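Local coordinates for mannitol dehydrogenase (PDB 1LJ8), which is a long-chain dehydrogenase that probably oxidises mannitol to fructose using NAD, at residues Val328-Ala333 with Lys486-Lys491; Ala403-Ala408 with Gly474-Asn479. All blocks are in the same frame, centred on the assembly; numbering follows the deposited sequence.

Contact 1 (Val328-Ala333 with Lys486-Lys491); sequences VAYMRA and KHLLKK
Leu488 and Leu489 meet Ala329 and Tyr330 where the tail of the chain packs on helix 325-339 in the all-helical C-terminal domain of this mannitol dehydrogenase. The contact is wholly apolar: no hydrogen bond runs from one segment to the other, and the nearest CA atoms, those of Tyr330 and Leu489, are 6.9 Å apart.

Leu489 works with both of its methyls. CD1 reaches the methyl of Ala329, with 4.0 Å between Leu489 CD1 and Ala329 CB, while CD2 lies against the helix backbone itself, 3.9 Å from Tyr330 CA. Its CG sits beside its own N and anti to C (chi1 -71°), which carries the fork out from the turn toward helix 325-339.

The polar partners lie outside the contact or within one segment. A type I turn from Leu488 to Lys491 closes with Lys491 N bonded to Leu488 O at 3.0 Å, and the ammonium of Lys491 makes a salt bridge to Glu399. The hydroxyl of buried Tyr330 is hydrogen-bonded to the carbonyl of Arg402 on helix 401-413, tying down the far end of the ring.

Leu488 meets the same ring obliquely, its CD2 against the CD1-CE1 bond, 3.7 Å from Tyr330 CE1 and 3.9 Å from Tyr330 CD1.

Contact 2 (Ala403-Ala408 with Gly474-Asn479); sequences AALVVA and GSLRDN
Leu476 reaches Leu405 and Ala408 from one helix to another, 403-408 belonging to helix 401-413 and 474-479 to helix 463-488; the nearest CA atoms, of Ala408 and Leu476, are 7.9 Å apart. That spacing is bridged mainly by one side chain. With its CG anti to C (chi1 -76°) and the chain extended beyond it, Leu476 pushes CD1 across to helix 401-413. There the methyl meets two things: Leu405 CD1, 3.7 Å from Leu476 CD1, and the backbone of Ala408, whose C atom is 3.9 Å from the same methyl. The small side chain of Ala408 points toward helix 463-488, and its CB stands 4.3 Å from Leu476 CD1.

Leu405 starts off across the line between the helices, but its CD1 swings back to the partner and touches the fork of Leu476 as well as its tip, with Leu405 CD1 3.9 Å from Leu476 CG. All three residues are buried, and Leu309 of helix 289-313 touches both leucines. Cutting Leu476 back to an alanine would remove its CG and methyls, and would probably leave Leu405 CD1 and the backbone of Ala408 without their apolar partner, opening a gap between the helices.

The outer side of 474-479 is polar. Arg477 grips Asp478 side-on, NE to OD1 and NH2 to OD2. Both oxygens lie close to the guanidinium plane, but the carboxylate is tilted: OD1 is met from above its plane, OD2 on the syn side, also out of plane. Arg477 NH1 makes a further salt bridge to Asp441. One turn apart, Asn479 ND2 donates to Ser475 OG at 3.2 Å, nearly straight at 162°.

An apolar inner side and a charged outer one make 474-479 a piece of an amphipathic helix, laid against the buried segment 403-408 of helix 401-413 in the C-terminal helical domain.

The centres of contacts 1 and 2 lie about 13 Å apart, and the long helix 463-488 serves both, its middle in contact 2, its C-terminal end and the turn that follows in contact 1. Along the chain the order is 328-333, 403-408, 474-479, 486-491, with contact 2 falling wholly between the two halves of contact 1. The contacts touch directly: Tyr330 OH packs 3.3 Å from Val406 CG2, and Leu488 CD2 lies 3.7 Å from Leu405 CD2. Helices 325-339, 401-413 and 463-488 thus share one apolar interior, which gathers distant parts of the C-terminal domain into a bundle away from the NAD site.

Contact 1 (Val328-Ala333 with Lys486-Lys491)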
ATOM      1  N   VAL A 328       6.743 -22.143   2.214  1.00 14.46           N
ATOM      2  CA  VAL A 328       7.745 -21.729   1.235  1.00 15.18           C
ATOM      3  C   VAL A 328       7.513 -22.450  -0.075  1.00 14.25           C
ATOM      4  O   VAL A 328       7.551 -21.843  -1.141  1.00 15.34           O
ATOM      5  CB  VAL A 328       9.205 -22.046   1.744  1.00 16.33           C
ATOM      6  CG1 VAL A 328      10.230 -21.625   0.727  1.00 17.51           C
ATOM      7  CG2 VAL A 328       9.470 -21.322   3.083  1.00 19.08           C
ATOM      8  N   ALA A 329       7.274 -23.767  -0.008  1.00 16.87           N
ATOM      9  CA  ALA A 329       7.041 -24.551  -1.244  1.00 17.15           C
ATOM     10  C   ALA A 329       5.779 -24.078  -1.973  1.00 16.82           C
ATOM     11  O   ALA A 329       5.732 -23.987  -3.220  1.00 16.80           O
ATOM     12  CB  ALA A 329       6.943 -26.038  -0.909  1.00 18.83           C
ATOM     13  N   TYR A 330       4.740 -23.802  -1.199  1.00 15.80           N
ATOM     14  CA  TYR A 330       3.497 -23.283  -1.796  1.00 15.99           C
ATOM     15  C   TYR A 330       3.720 -21.927  -2.491  1.00 14.39           C
ATOM     16  O   TYR A 330       3.273 -21.730  -3.636  1.00 13.71           O
ATOM     17  CB  TYR A 330       2.430 -23.170  -0.695  1.00 15.00           C
ATOM     18  CG  TYR A 330       1.129 -22.497  -1.118  1.00 13.99           C
ATOM     19  CD1 TYR A 330       0.320 -23.031  -2.123  1.00 15.72           C
ATOM     20  CD2 TYR A 330       0.707 -21.339  -0.473  1.00 13.80           C
ATOM     21  CE1 TYR A 330      -0.894 -22.414  -2.467  1.00 14.62           C
ATOM     22  CE2 TYR A 330      -0.491 -20.714  -0.800  1.00 13.54           C
ATOM     23  CZ  TYR A 330      -1.289 -21.258  -1.794  1.00 14.89           C
ATOM     24  OH  TYR A 330      -2.502 -20.662  -2.110  1.00 13.64           O
HETATM   25  N   MSE A 331       4.399 -20.988  -1.819  1.00 14.68           N
HETATM   26  CA  MSE A 331       4.703 -19.674  -2.446  1.00 13.96           C
HETATM   27  C   MSE A 331       5.522 -19.848  -3.739  1.00 15.02           C
HETATM   28  O   MSE A 331       5.246 -19.209  -4.770  1.00 13.98           O
HETATM   29  CB  MSE A 331       5.519 -18.793  -1.479  1.00 14.18           C
HETATM   30  CG  MSE A 331       6.178 -17.537  -2.128  1.00 13.21           C
HETATM   31 SE   MSE A 331       7.040 -16.544  -0.634  1.00 23.64          SE
HETATM   32  CE  MSE A 331       7.943 -15.175  -1.710  1.00 14.73           C
ATOM     33  N   ARG A 332       6.533 -20.720  -3.693  1.00 14.19           N
ATOM     34  CA  ARG A 332       7.339 -20.927  -4.897  1.00 15.33           C
ATOM     35  C   ARG A 332       6.508 -21.511  -6.032  1.00 14.80           C
ATOM     36  O   ARG A 332       6.659 -21.112  -7.195  1.00 15.19           O
ATOM     37  CB  ARG A 332       8.535 -21.850  -4.604  1.00 17.30           C
ATOM     38  CG  ARG A 332       9.614 -21.248  -3.751  1.00 20.24           C
ATOM     39  CD  ARG A 332      10.846 -22.153  -3.810  1.00 25.99           C
ATOM     40  NE  ARG A 332      11.891 -21.777  -2.852  1.00 30.32           N
ATOM     41  CZ  ARG A 332      12.805 -20.821  -3.040  1.00 32.33           C
ATOM     42  NH1 ARG A 332      12.824 -20.103  -4.159  1.00 34.63           N
ATOM     43  NH2 ARG A 332      13.730 -20.612  -2.108  1.00 32.15           N
ATOM     44  N   ALA A 333       5.618 -22.441  -5.703  1.00 13.60           N
ATOM     45  CA  ALA A 333       4.779 -23.040  -6.754  1.00 15.50           C
ATOM     46  C   ALA A 333       3.832 -21.973  -7.334  1.00 15.31           C
ATOM     47  O   ALA A 333       3.628 -21.884  -8.537  1.00 14.60           O
ATOM     48  CB  ALA A 333       3.965 -24.205  -6.183  1.00 15.65           C
ATOM     49  N   LYS A 486      -0.085 -30.063   2.300  1.00 19.73           N
ATOM     50  CA  LYS A 486       0.608 -31.292   1.906  1.00 21.96           C
ATOM     51  C   LYS A 486      -0.088 -31.941   0.728  1.00 22.18           C
ATOM     52  O   LYS A 486       0.560 -32.320  -0.247  1.00 25.02           O
ATOM     53  CB  LYS A 486       0.653 -32.297   3.062  1.00 23.65           C
ATOM     54  CG  LYS A 486       1.572 -31.883   4.182  1.00 27.15           C
ATOM     55  CD  LYS A 486       1.396 -32.791   5.389  1.00 28.80           C
ATOM     56  CE  LYS A 486       2.539 -32.647   6.365  1.00 30.87           C
ATOM     57  NZ  LYS A 486       2.287 -33.465   7.619  1.00 33.80           N
ATOM     58  N   HIS A 487      -1.409 -32.068   0.782  1.00 23.13           N
ATOM     59  CA  HIS A 487      -2.083 -32.722  -0.356  1.00 24.33           C
ATOM     60  C   HIS A 487      -1.885 -31.937  -1.651  1.00 24.48           C
ATOM     61  O   HIS A 487      -1.591 -32.504  -2.715  1.00 23.62           O
ATOM     62  CB  HIS A 487      -3.586 -32.890  -0.063  1.00 25.17           C
ATOM     63  CG  HIS A 487      -3.880 -33.895   1.022  1.00 27.41           C
ATOM     64  ND1 HIS A 487      -5.122 -34.023   1.609  1.00 28.38           N
ATOM     65  CD2 HIS A 487      -3.091 -34.821   1.613  1.00 27.59           C
ATOM     66  CE1 HIS A 487      -5.085 -34.985   2.514  1.00 29.22           C
ATOM     67  NE2 HIS A 487      -3.864 -35.486   2.536  1.00 28.98           N
ATOM     68  N   LEU A 488      -2.023 -30.615  -1.563  1.00 22.44           N
ATOM     69  CA  LEU A 488      -1.909 -29.776  -2.734  1.00 23.88           C
ATOM     70  C   LEU A 488      -0.550 -29.829  -3.402  1.00 25.61           C
ATOM     71  O   LEU A 488      -0.459 -29.865  -4.644  1.00 24.16           O
ATOM     72  CB  LEU A 488      -2.264 -28.317  -2.360  1.00 23.96           C
ATOM     73  CG  LEU A 488      -2.060 -27.257  -3.463  1.00 23.69           C
ATOM     74  CD1 LEU A 488      -3.056 -27.518  -4.575  1.00 24.05           C
ATOM     75  CD2 LEU A 488      -2.255 -25.844  -2.902  1.00 24.12           C
ATOM     76  N   LEU A 489       0.495 -29.840  -2.585  1.00 26.09           N
ATOM     77  CA  LEU A 489       1.855 -29.822  -3.087  1.00 31.72           C
ATOM     78  C   LEU A 489       2.238 -31.092  -3.829  1.00 35.45           C
ATOM     79  O   LEU A 489       3.316 -31.163  -4.428  1.00 37.30           O
ATOM     80  CB  LEU A 489       2.836 -29.494  -1.945  1.00 29.31           C
ATOM     81  CG  LEU A 489       2.652 -28.001  -1.556  1.00 29.19           C
ATOM     82  CD1 LEU A 489       3.345 -27.692  -0.230  1.00 28.21           C
ATOM     83  CD2 LEU A 489       3.162 -27.088  -2.675  1.00 28.50           C
ATOM     84  N   LYS A 490       1.338 -32.068  -3.813  1.00 38.91           N
ATOM     85  CA  LYS A 490       1.563 -33.336  -4.519  1.00 42.04           C
ATOM     86  C   LYS A 490       0.801 -33.433  -5.854  1.00 43.88           C
ATOM     87  O   LYS A 490       0.999 -34.381  -6.606  1.00 44.90           O
ATOM     88  CB  LYS A 490       1.218 -34.493  -3.597  1.00 41.90           C
ATOM     89  CG  LYS A 490       2.111 -34.546  -2.371  1.00 42.03           C
ATOM     90  CD  LYS A 490       3.506 -34.941  -2.763  1.00 42.67           C
ATOM     91  CE  LYS A 490       4.342 -35.319  -1.564  1.00 44.29           C
ATOM     92  NZ  LYS A 490       5.672 -35.930  -1.950  1.00 46.78           N
ATOM     93  N   LYS A 491      -0.050 -32.451  -6.166  1.00 45.10           N
ATOM     94  CA  LYS A 491      -0.765 -32.444  -7.454  1.00 46.57           C
ATOM     95  C   LYS A 491       0.282 -32.180  -8.545  1.00 47.59           C
ATOM     96  O   LYS A 491       1.282 -31.511  -8.294  1.00 47.09           O
ATOM     97  CB  LYS A 491      -1.807 -31.317  -7.509  1.00 46.73           C
ATOM     98  CG  LYS A 491      -3.228 -31.710  -7.091  1.00 47.79           C
ATOM     99  CD  LYS A 491      -4.232 -30.729  -7.721  1.00 47.46           C
ATOM    100  CE  LYS A 491      -5.659 -31.256  -7.706  1.00 46.67           C
ATOM    101  NZ  LYS A 491      -6.551 -30.364  -8.515  1.00 46.68           N
TER

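Contact 2 (Ala403-Ala408 with Gly474-Asn479)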
ATOM      1  N   ALA A 403      -4.351 -21.034  -6.600  1.00 13.83           N
ATOM      2  CA  ALA A 403      -4.898 -19.669  -6.450  1.00 14.31           C
ATOM      3  C   ALA A 403      -6.245 -19.710  -5.745  1.00 13.81           C
ATOM      4  O   ALA A 403      -6.600 -18.807  -4.967  1.00 14.70           O
ATOM      5  CB  ALA A 403      -5.032 -18.998  -7.831  1.00 13.41           C
ATOM      6  N   ALA A 404      -7.011 -20.770  -6.018  1.00 13.09           N
ATOM      7  CA  ALA A 404      -8.312 -20.930  -5.358  1.00 14.01           C
ATOM      8  C   ALA A 404      -8.117 -21.087  -3.864  1.00 13.49           C
ATOM      9  O   ALA A 404      -8.956 -20.639  -3.087  1.00 14.01           O
ATOM     10  CB  ALA A 404      -9.100 -22.199  -5.936  1.00 13.77           C
ATOM     11  N   LEU A 405      -7.024 -21.712  -3.457  1.00 11.96           N
ATOM     12  CA  LEU A 405      -6.771 -21.919  -2.021  1.00 12.68           C
ATOM     13  C   LEU A 405      -6.612 -20.570  -1.319  1.00 12.81           C
ATOM     14  O   LEU A 405      -7.008 -20.447  -0.164  1.00 12.57           O
ATOM     15  CB  LEU A 405      -5.504 -22.804  -1.797  1.00 12.81           C
ATOM     16  CG  LEU A 405      -5.132 -23.049  -0.318  1.00 12.68           C
ATOM     17  CD1 LEU A 405      -6.298 -23.838   0.376  1.00 12.74           C
ATOM     18  CD2 LEU A 405      -3.809 -23.852  -0.224  1.00 13.98           C
ATOM     19  N   VAL A 406      -6.034 -19.567  -1.995  1.00 12.87           N
ATOM     20  CA  VAL A 406      -5.898 -18.244  -1.362  1.00 13.03           C
ATOM     21  C   VAL A 406      -7.292 -17.686  -1.011  1.00 12.06           C
ATOM     22  O   VAL A 406      -7.512 -17.112   0.076  1.00 13.30           O
ATOM     23  CB  VAL A 406      -5.192 -17.229  -2.297  1.00 13.34           C
ATOM     24  CG1 VAL A 406      -4.977 -15.891  -1.516  1.00 14.69           C
ATOM     25  CG2 VAL A 406      -3.852 -17.784  -2.801  1.00 13.78           C
ATOM     26  N   VAL A 407      -8.230 -17.814  -1.957  1.00 12.44           N
ATOM     27  CA  VAL A 407      -9.592 -17.308  -1.773  1.00 12.30           C
ATOM     28  C   VAL A 407     -10.343 -18.138  -0.703  1.00 12.76           C
ATOM     29  O   VAL A 407     -11.114 -17.586   0.096  1.00 12.58           O
ATOM     30  CB  VAL A 407     -10.383 -17.314  -3.135  1.00 14.30           C
ATOM     31  CG1 VAL A 407     -11.813 -16.688  -2.958  1.00 13.43           C
ATOM     32  CG2 VAL A 407      -9.616 -16.496  -4.170  1.00 12.26           C
ATOM     33  N   ALA A 408     -10.160 -19.464  -0.733  1.00 12.90           N
ATOM     34  CA  ALA A 408     -10.781 -20.339   0.242  1.00 13.32           C
ATOM     35  C   ALA A 408     -10.224 -19.992   1.656  1.00 13.11           C
ATOM     36  O   ALA A 408     -10.975 -19.987   2.674  1.00 12.94           O
ATOM     37  CB  ALA A 408     -10.454 -21.825  -0.119  1.00 13.41           C
ATOM     38  N   GLY A 474     -13.483 -26.789   2.037  1.00 15.99           N
ATOM     39  CA  GLY A 474     -13.817 -27.946   2.853  1.00 17.24           C
ATOM     40  C   GLY A 474     -12.578 -28.582   3.465  1.00 15.71           C
ATOM     41  O   GLY A 474     -12.603 -28.987   4.636  1.00 16.24           O
ATOM     42  N   SER A 475     -11.497 -28.662   2.699  1.00 16.08           N
ATOM     43  CA  SER A 475     -10.298 -29.290   3.225  1.00 16.69           C
ATOM     44  C   SER A 475      -9.718 -28.423   4.363  1.00 17.34           C
ATOM     45  O   SER A 475      -9.337 -28.925   5.428  1.00 15.75           O
ATOM     46  CB  SER A 475      -9.263 -29.465   2.124  1.00 17.44           C
ATOM     47  OG  SER A 475      -8.125 -30.133   2.640  1.00 19.67           O
ATOM     48  N   LEU A 476      -9.655 -27.120   4.140  1.00 15.95           N
ATOM     49  CA  LEU A 476      -9.137 -26.281   5.215  1.00 16.48           C
ATOM     50  C   LEU A 476      -9.946 -26.453   6.519  1.00 15.98           C
ATOM     51  O   LEU A 476      -9.390 -26.547   7.627  1.00 16.45           O
ATOM     52  CB  LEU A 476      -9.166 -24.802   4.758  1.00 14.89           C
ATOM     53  CG  LEU A 476      -8.052 -24.423   3.774  1.00 13.35           C
ATOM     54  CD1 LEU A 476      -8.227 -22.915   3.396  1.00 13.60           C
ATOM     55  CD2 LEU A 476      -6.675 -24.636   4.420  1.00 13.54           C
ATOM     56  N   ARG A 477     -11.258 -26.472   6.399  1.00 16.78           N
ATOM     57  CA  ARG A 477     -12.135 -26.589   7.571  1.00 18.47           C
ATOM     58  C   ARG A 477     -11.985 -27.936   8.274  1.00 20.19           C
ATOM     59  O   ARG A 477     -11.817 -28.002   9.500  1.00 20.12           O
ATOM     60  CB  ARG A 477     -13.597 -26.428   7.124  1.00 18.92           C
ATOM     61  CG  ARG A 477     -14.616 -26.490   8.232  1.00 21.04           C
ATOM     62  CD  ARG A 477     -16.019 -26.655   7.668  1.00 22.76           C
ATOM     63  NE  ARG A 477     -16.067 -27.909   6.899  1.00 23.63           N
ATOM     64  CZ  ARG A 477     -16.749 -28.066   5.769  1.00 24.78           C
ATOM     65  NH1 ARG A 477     -17.456 -27.058   5.270  1.00 22.15           N
ATOM     66  NH2 ARG A 477     -16.671 -29.223   5.105  1.00 23.80           N
ATOM     67  N   ASP A 478     -12.044 -29.007   7.491  1.00 20.58           N
ATOM     68  CA  ASP A 478     -11.977 -30.352   8.047  1.00 19.77           C
ATOM     69  C   ASP A 478     -10.607 -30.912   8.371  1.00 21.69           C
ATOM     70  O   ASP A 478     -10.437 -31.535   9.431  1.00 22.21           O
ATOM     71  CB  ASP A 478     -12.698 -31.327   7.105  1.00 22.09           C
ATOM     72  CG  ASP A 478     -14.170 -30.961   6.901  1.00 20.89           C
ATOM     73  OD1 ASP A 478     -14.752 -30.307   7.771  1.00 22.95           O
ATOM     74  OD2 ASP A 478     -14.758 -31.342   5.880  1.00 23.38           O
ATOM     75  N   ASN A 479      -9.639 -30.694   7.482  1.00 19.24           N
ATOM     76  CA  ASN A 479      -8.285 -31.246   7.659  1.00 20.08           C
ATOM     77  C   ASN A 479      -7.222 -30.284   8.133  1.00 18.43           C
ATOM     78  O   ASN A 479      -6.115 -30.706   8.465  1.00 18.03           O
ATOM     79  CB  ASN A 479      -7.812 -31.835   6.347  1.00 21.67           C
ATOM     80  CG  ASN A 479      -8.852 -32.763   5.734  1.00 27.58           C
ATOM     81  OD1 ASN A 479      -9.436 -33.574   6.447  1.00 26.26           O
ATOM     82  ND2 ASN A 479      -9.108 -32.625   4.428  1.00 28.03           N
TER